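Local coordinates for protein phosphoinositol-specific phospholipase C (Pseudomonas sp., PDB 5FYP) that probably cleaves phosphoinositides in a calcium-dependent manner, as a bacterial phospholipase C with a TIM-barrel-type fold, at residues F17-C28 and I277-Q288. Sequence-based numbering, arbitrary orientation.
Sequences FNGIAQVACHNC and INLSAYYRFAAQ. With CA (calcium ion), chain I.
His26 and Tyr283 lie side by side where strands 20-25 and 279-282 run out, their rings in an offset stack with centroids 4.3 Å apart and planes at 10°. From the root outward, the histidine's CB sits over the tyrosine face in a CH-pi contact; CG, swung anti to the backbone N (chi1 -171°), comes over Tyr283 CE1; ND1 lies 3.4 Å from Tyr283 CZ and shares a water with Ala281 O; CE1 meets Tyr283 OH at 3.3 Å; and NE2 bonds a water that is itself a calcium ligand. Upstream of His26 and Tyr283 the strands pair in parallel, Gln22 N to Asn278 O, Ser280 N to Gln22 O, Ala24 N to Ser280 O and Tyr282 N to Ala24 O. At the far end Asn278 ND2 spends both hydrogens in nearly straight bonds, 2.9 Å to Asn18 O and 2.9 Å to Ile20 O; both acceptors lie in its amide plane, though ND2 lies above the plane of each carbonyl, and Gly259 N holds OD1, so the amide's rotation is fixed. A leucine here would probably leave those two carbonyls without their donor and the segment 17-20 less firmly tied. Asn27, just past the end of strand 20-25, binds the calcium with Glu48, Asp50 and Asp119. First and last parallel strands meeting side by side next to this site are consistent with the closure of a TIM-type barrel.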
ATOM      1  N   PHE A  17      -9.794 -10.305  -2.714  1.00  9.14           N
ATOM      2  CA  PHE A  17      -9.354  -8.960  -2.336  1.00  8.87           C
ATOM      3  C   PHE A  17      -9.414  -7.967  -3.483  1.00  8.38           C
ATOM      4  O   PHE A  17      -9.745  -6.797  -3.285  1.00  8.67           O
ATOM      5  CB  PHE A  17      -7.944  -9.051  -1.757  1.00  9.45           C
ATOM      6  CG  PHE A  17      -7.434  -7.762  -1.128  1.00  9.07           C
ATOM      7  CD1 PHE A  17      -7.959  -7.293   0.050  1.00  9.90           C
ATOM      8  CD2 PHE A  17      -6.428  -7.029  -1.735  1.00  9.26           C
ATOM      9  CE1 PHE A  17      -7.482  -6.129   0.621  1.00  9.20           C
ATOM     10  CE2 PHE A  17      -5.946  -5.865  -1.164  1.00  9.50           C
ATOM     11  CZ  PHE A  17      -6.466  -5.396   0.019  1.00  9.46           C
ATOM     12  N   ASN A  18      -9.081  -8.436  -4.688  1.00  8.33           N
ATOM     13  CA  ASN A  18      -9.128  -7.590  -5.875  1.00  8.19           C
ATOM     14  C   ASN A  18     -10.543  -7.188  -6.295  1.00  8.71           C
ATOM     15  O   ASN A  18     -10.698  -6.269  -7.091  1.00  8.99           O
ATOM     16  CB  ASN A  18      -8.393  -8.242  -7.039  1.00  8.22           C
ATOM     17  CG  ASN A  18      -8.959  -9.599  -7.372  1.00  8.66           C
ATOM     18  OD1 ASN A  18      -8.933 -10.527  -6.542  1.00  9.06           O
ATOM     19  ND2 ASN A  18      -9.388  -9.767  -8.606  1.00  9.77           N
ATOM     20  N   GLY A  19     -11.554  -7.887  -5.769  1.00  8.32           N
ATOM     21  CA  GLY A  19     -12.956  -7.512  -6.005  1.00  9.17           C
ATOM     22  C   GLY A  19     -13.566  -6.631  -4.957  1.00  8.77           C
ATOM     23  O   GLY A  19     -14.798  -6.440  -4.987  1.00 10.02           O
ATOM     24  N   ILE A  20     -12.751  -6.081  -4.056  1.00  8.68           N
ATOM     25  CA  ILE A  20     -13.232  -5.250  -2.959  1.00  9.16           C
ATOM     26  C   ILE A  20     -12.778  -3.796  -3.172  1.00  8.58           C
ATOM     27  O   ILE A  20     -11.604  -3.528  -3.452  1.00  8.71           O
ATOM     28  CB  ILE A  20     -12.724  -5.783  -1.608  1.00  9.58           C
ATOM     29  CG1 ILE A  20     -13.185  -7.222  -1.369  1.00 10.35           C
ATOM     30  CG2 ILE A  20     -13.161  -4.868  -0.483  1.00 10.03           C
ATOM     31  CD1 ILE A  20     -12.596  -7.871  -0.152  1.00 10.74           C
ATOM     32  N   ALA A  21     -13.730  -2.886  -3.027  1.00  8.85           N
ATOM     33  CA  ALA A  21     -13.495  -1.442  -3.040  1.00  8.56           C
ATOM     34  C   ALA A  21     -13.401  -0.931  -1.603  1.00  8.65           C
ATOM     35  O   ALA A  21     -14.192  -1.322  -0.728  1.00  9.57           O
ATOM     36  CB  ALA A  21     -14.607  -0.721  -3.757  1.00  9.30           C
ATOM     37  N   GLN A  22     -12.491   0.004  -1.398  1.00  8.33           N
ATOM     38  CA  GLN A  22     -12.239   0.594  -0.099  1.00  8.09           C
ATOM     39  C   GLN A  22     -12.075   2.091  -0.184  1.00  7.63           C
ATOM     40  O   GLN A  22     -11.432   2.625  -1.111  1.00  8.20           O
ATOM     41  CB  GLN A  22     -10.937   0.060   0.510  1.00  8.57           C
ATOM     42  CG  GLN A  22     -10.835  -1.433   0.622  1.00  8.75           C
ATOM     43  CD  GLN A  22      -9.609  -1.828   1.423  1.00  8.60           C
ATOM     44  OE1 GLN A  22      -9.310  -1.242   2.489  1.00  9.98           O
ATOM     45  NE2 GLN A  22      -8.906  -2.834   0.953  1.00  9.22           N
ATOM     46  N   VAL A  23     -12.500   2.763   0.867  1.00  7.98           N
ATOM     47  CA  VAL A  23     -12.012   4.102   1.210  1.00  7.90           C
ATOM     48  C   VAL A  23     -10.653   3.922   1.890  1.00  7.83           C
ATOM     49  O   VAL A  23     -10.526   3.152   2.848  1.00  8.66           O
ATOM     50  CB  VAL A  23     -12.979   4.795   2.182  1.00  8.81           C
ATOM     51  CG1 VAL A  23     -12.473   6.160   2.593  1.00  9.25           C
ATOM     52  CG2 VAL A  23     -14.372   4.911   1.553  1.00  8.84           C
ATOM     53  N   ALA A  24      -9.664   4.640   1.381  1.00  7.76           N
ATOM     54  CA  ALA A  24      -8.316   4.674   1.940  1.00  7.66           C
ATOM     55  C   ALA A  24      -8.048   6.079   2.436  1.00  7.53           C
ATOM     56  O   ALA A  24      -8.654   7.056   1.993  1.00  8.19           O
ATOM     57  CB  ALA A  24      -7.301   4.279   0.882  1.00  8.35           C
ATOM     58  N   CYS A  25      -7.090   6.211   3.354  1.00  8.24           N
ATOM     59  CA  CYS A  25      -6.665   7.539   3.737  1.00  8.79           C
ATOM     60  C   CYS A  25      -5.711   8.115   2.695  1.00  9.42           C
ATOM     61  O   CYS A  25      -5.179   7.401   1.899  1.00 14.50           O
ATOM     62  CB  CYS A  25      -5.997   7.539   5.111  1.00  9.37           C
ATOM     63  SG  CYS A  25      -4.235   7.242   5.088  1.00 11.24           S
ATOM     64  N   HIS A  26      -5.488   9.418   2.763  1.00  7.76           N
ATOM     65  CA  HIS A  26      -4.420  10.069   2.041  1.00  7.52           C
ATOM     66  C   HIS A  26      -3.548  10.796   3.076  1.00  7.16           C
ATOM     67  O   HIS A  26      -4.014  11.737   3.728  1.00  8.64           O
ATOM     68  CB  HIS A  26      -4.958  11.029   0.991  1.00  8.31           C
ATOM     69  CG  HIS A  26      -3.909  11.564   0.061  1.00  8.91           C
ATOM     70  ND1 HIS A  26      -4.251  12.291  -1.044  1.00  9.72           N
ATOM     71  CD2 HIS A  26      -2.557  11.475   0.043  1.00 11.85           C
ATOM     72  CE1 HIS A  26      -3.152  12.652  -1.686  1.00 10.97           C
ATOM     73  NE2 HIS A  26      -2.115  12.179  -1.044  1.00 13.48           N
ATOM     74  N   ASN A  27      -2.320  10.328   3.274  1.00  7.64           N
ATOM     75  CA  ASN A  27      -1.385  10.982   4.189  1.00  7.80           C
ATOM     76  C   ASN A  27      -1.909  11.073   5.619  1.00  8.53           C
ATOM     77  O   ASN A  27      -1.639  12.051   6.342  1.00  9.25           O
ATOM     78  CB  ASN A  27      -0.953  12.343   3.700  1.00  9.54           C
ATOM     79  CG  ASN A  27      -0.031  12.277   2.498  1.00 11.12           C
ATOM     80  OD1 ASN A  27       0.360  11.213   2.022  1.00  9.71           O
ATOM     81  ND2 ASN A  27       0.227  13.400   1.966  1.00 16.65           N
ATOM     82  N   CYS A  28      -2.594  10.026   6.092  1.00  8.32           N
ATOM     83  CA  CYS A  28      -3.208  10.091   7.422  1.00  9.08           C
ATOM     84  C   CYS A  28      -2.292  10.022   8.619  1.00  9.25           C
ATOM     85  O   CYS A  28      -2.766  10.083   9.749  1.00 11.52           O
ATOM     86  CB  CYS A  28      -4.312   9.072   7.590  1.00 10.00           C
ATOM     87  SG  CYS A  28      -3.836   7.377   7.272  1.00 12.14           S
ATOM     88  N   ILE A 277     -12.165   1.219  -8.876  1.00  7.61           N
ATOM     89  CA  ILE A 277     -10.987   1.588  -8.096  1.00  7.59           C
ATOM     90  C   ILE A 277     -10.994   0.788  -6.797  1.00  7.28           C
ATOM     91  O   ILE A 277     -11.924   0.905  -5.989  1.00  8.51           O
ATOM     92  CB  ILE A 277     -10.971   3.084  -7.812  1.00  7.92           C
ATOM     93  CG1 ILE A 277     -10.874   3.873  -9.138  1.00  8.16           C
ATOM     94  CG2 ILE A 277      -9.868   3.430  -6.843  1.00  7.79           C
ATOM     95  CD1 ILE A 277     -11.334   5.317  -9.040  1.00  9.50           C
ATOM     96  N   ASN A 278      -9.934   0.029  -6.545  1.00  7.02           N
ATOM     97  CA  ASN A 278      -9.862  -0.703  -5.271  1.00  7.30           C
ATOM     98  C   ASN A 278      -9.653   0.188  -4.066  1.00  7.27           C
ATOM     99  O   ASN A 278     -10.299  -0.036  -3.035  1.00  8.68           O
ATOM    100  CB  ASN A 278      -8.749  -1.739  -5.278  1.00  7.04           C
ATOM    101  CG  ASN A 278      -9.004  -2.891  -6.220  1.00  7.09           C
ATOM    102  OD1 ASN A 278      -8.369  -3.005  -7.279  1.00  7.56           O
ATOM    103  ND2 ASN A 278      -9.892  -3.790  -5.828  1.00  7.84           N
ATOM    104  N   LEU A 279      -8.716   1.123  -4.169  1.00  6.85           N
ATOM    105  CA  LEU A 279      -8.339   1.952  -3.019  1.00  6.80           C
ATOM    106  C   LEU A 279      -8.494   3.419  -3.411  1.00  7.08           C
ATOM    107  O   LEU A 279      -7.713   3.928  -4.223  1.00  7.66           O
ATOM    108  CB  LEU A 279      -6.896   1.650  -2.595  1.00  6.73           C
ATOM    109  CG  LEU A 279      -6.540   0.200  -2.352  1.00  7.24           C
ATOM    110  CD1 LEU A 279      -5.049   0.046  -2.068  1.00  7.33           C
ATOM    111  CD2 LEU A 279      -7.358  -0.480  -1.257  1.00  8.06           C
ATOM    112  N   SER A 280      -9.505   4.082  -2.864  1.00  6.90           N
ATOM    113  CA  SER A 280      -9.763   5.480  -3.160  1.00  7.41           C
ATOM    114  C   SER A 280      -9.273   6.315  -2.000  1.00  7.33           C
ATOM    115  O   SER A 280      -9.841   6.250  -0.904  1.00  7.81           O
ATOM    116  CB  SER A 280     -11.263   5.729  -3.346  1.00  7.96           C
ATOM    117  OG  SER A 280     -11.733   5.117  -4.526  1.00 10.40           O
ATOM    118  N   ALA A 281      -8.190   7.074  -2.227  1.00  7.33           N
ATOM    119  CA  ALA A 281      -7.537   7.794  -1.136  1.00  7.53           C
ATOM    120  C   ALA A 281      -8.177   9.149  -0.909  1.00  7.48           C
ATOM    121  O   ALA A 281      -8.256   9.953  -1.835  1.00  8.94           O
ATOM    122  CB  ALA A 281      -6.075   7.956  -1.450  1.00  9.06           C
ATOM    123  N   TYR A 282      -8.583   9.397   0.330  1.00  7.53           N
ATOM    124  CA  TYR A 282      -9.201  10.656   0.737  1.00  7.52           C
ATOM    125  C   TYR A 282      -8.503  11.242   1.947  1.00  8.12           C
ATOM    126  O   TYR A 282      -8.257  10.545   2.935  1.00  8.33           O
ATOM    127  CB  TYR A 282     -10.649  10.454   1.136  1.00  7.98           C
ATOM    128  CG  TYR A 282     -11.569  10.059   0.031  1.00  8.38           C
ATOM    129  CD1 TYR A 282     -11.791   8.723  -0.261  1.00  8.67           C
ATOM    130  CD2 TYR A 282     -12.293  11.009  -0.694  1.00  9.25           C
ATOM    131  CE1 TYR A 282     -12.674   8.342  -1.249  1.00  9.21           C
ATOM    132  CE2 TYR A 282     -13.188  10.634  -1.690  1.00 10.83           C
ATOM    133  CZ  TYR A 282     -13.362   9.306  -1.957  1.00  9.88           C
ATOM    134  OH  TYR A 282     -14.261   8.906  -2.897  1.00 11.10           O
ATOM    135  N   TYR A 283      -8.258  12.549   1.910  1.00  8.08           N
ATOM    136  CA  TYR A 283      -7.803  13.246   3.114  1.00  8.53           C
ATOM    137  C   TYR A 283      -8.811  13.060   4.259  1.00  8.88           C
ATOM    138  O   TYR A 283      -8.439  12.733   5.388  1.00  9.70           O
ATOM    139  CB  TYR A 283      -7.601  14.717   2.828  1.00  9.54           C
ATOM    140  CG  TYR A 283      -6.521  14.986   1.829  1.00  9.97           C
ATOM    141  CD1 TYR A 283      -5.182  14.702   2.131  1.00 10.54           C
ATOM    142  CD2 TYR A 283      -6.787  15.568   0.585  1.00 10.37           C
ATOM    143  CE1 TYR A 283      -4.163  14.979   1.233  1.00 11.81           C
ATOM    144  CE2 TYR A 283      -5.787  15.830  -0.333  1.00 11.84           C
ATOM    145  CZ  TYR A 283      -4.469  15.549   0.004  1.00 12.16           C
ATOM    146  OH  TYR A 283      -3.448  15.845  -0.865  1.00 15.35           O
ATOM    147  N   ARG A 284     -10.080  13.305   3.940  1.00  8.74           N
ATOM    148  CA  ARG A 284     -11.219  13.251   4.904  1.00  9.27           C
ATOM    149  C   ARG A 284     -11.891  11.877   4.746  1.00  9.21           C
ATOM    150  O   ARG A 284     -13.014  11.749   4.265  1.00 10.84           O
ATOM    151  CB  ARG A 284     -12.186  14.397   4.671  1.00 10.82           C
ATOM    152  CG  ARG A 284     -11.516  15.778   4.723  1.00 13.53           C
ATOM    153  CD  ARG A 284     -12.416  16.936   4.295  1.00 16.06           C
ATOM    154  NE  ARG A 284     -13.587  17.077   5.106  1.00 16.68           N
ATOM    155  CZ  ARG A 284     -14.609  17.857   4.788  1.00 16.97           C
ATOM    156  NH1 ARG A 284     -14.670  18.557   3.606  1.00 12.66           N
ATOM    157  NH2 ARG A 284     -15.641  17.933   5.628  1.00 17.76           N
ATOM    158  N   PHE A 285     -11.162  10.841   5.136  1.00  8.86           N
ATOM    159  CA  PHE A 285     -11.618   9.474   4.895  1.00  9.45           C
ATOM    160  C   PHE A 285     -12.896   9.096   5.669  1.00  9.34           C
ATOM    161  O   PHE A 285     -13.744   8.389   5.123  1.00 10.06           O
ATOM    162  CB  PHE A 285     -10.496   8.458   5.193  1.00  8.82           C
ATOM    163  CG  PHE A 285      -9.848   8.652   6.537  1.00  9.05           C
ATOM    164  CD1 PHE A 285     -10.389   8.085   7.677  1.00 10.00           C
ATOM    165  CD2 PHE A 285      -8.728   9.461   6.656  1.00  9.38           C
ATOM    166  CE1 PHE A 285      -9.810   8.329   8.910  1.00 11.33           C
ATOM    167  CE2 PHE A 285      -8.189   9.725   7.890  1.00  9.77           C
ATOM    168  CZ  PHE A 285      -8.731   9.154   9.012  1.00 10.19           C
ATOM    169  N   ALA A 286     -13.051   9.599   6.880  1.00  9.66           N
ATOM    170  CA  ALA A 286     -14.216   9.200   7.699  1.00 11.00           C
ATOM    171  C   ALA A 286     -15.508   9.712   7.102  1.00 11.22           C
ATOM    172  O   ALA A 286     -16.562   9.084   7.253  1.00 13.57           O
ATOM    173  CB  ALA A 286     -14.072   9.659   9.131  1.00 11.75           C
ATOM    174  N   ALA A 287     -15.434  10.833   6.384  1.00 10.79           N
ATOM    175  CA  ALA A 287     -16.603  11.460   5.765  1.00 12.44           C
ATOM    176  C   ALA A 287     -17.121  10.692   4.546  1.00 12.07           C
ATOM    177  O   ALA A 287     -18.192  11.024   4.048  1.00 14.89           O
ATOM    178  CB  ALA A 287     -16.273  12.889   5.355  1.00 13.52           C
ATOM    179  N   GLN A 288     -16.382   9.711   4.059  1.00 10.50           N
ATOM    180  CA  GLN A 288     -16.777   8.978   2.869  1.00 10.97           C
ATOM    181  C   GLN A 288     -17.450   7.669   3.235  1.00 12.08           C
ATOM    182  O   GLN A 288     -17.042   6.989   4.182  1.00 13.71           O
ATOM    183  CB  GLN A 288     -15.555   8.635   1.993  1.00 10.99           C
ATOM    184  CG  GLN A 288     -14.587   9.780   1.826  1.00 11.92           C
ATOM    185  CD  GLN A 288     -15.182  11.045   1.312  1.00 14.21           C
ATOM    186  OE1 GLN A 288     -16.017  11.051   0.436  1.00 14.85           O
ATOM    187  NE2 GLN A 288     -14.704  12.167   1.840  1.00 17.99           N
TER
HETATM  188 CA    CA I1303       1.914  10.373   0.381  0.80 12.02          CA
HETATM  189  O   HOH W   1     -12.452   2.601  -3.853  1.00 10.25           O
HETATM  190  O   HOH W   2      -6.779  12.266  -2.152  1.00  9.54           O
HETATM  191  O   HOH W   3      -6.016  11.171   5.553  1.00  9.67           O
HETATM  192  O   HOH W   4       0.612  11.265  -1.431  1.00 23.49           O
HETATM  193  O   HOH W   5       2.731  12.613  -0.030  1.00 14.45           O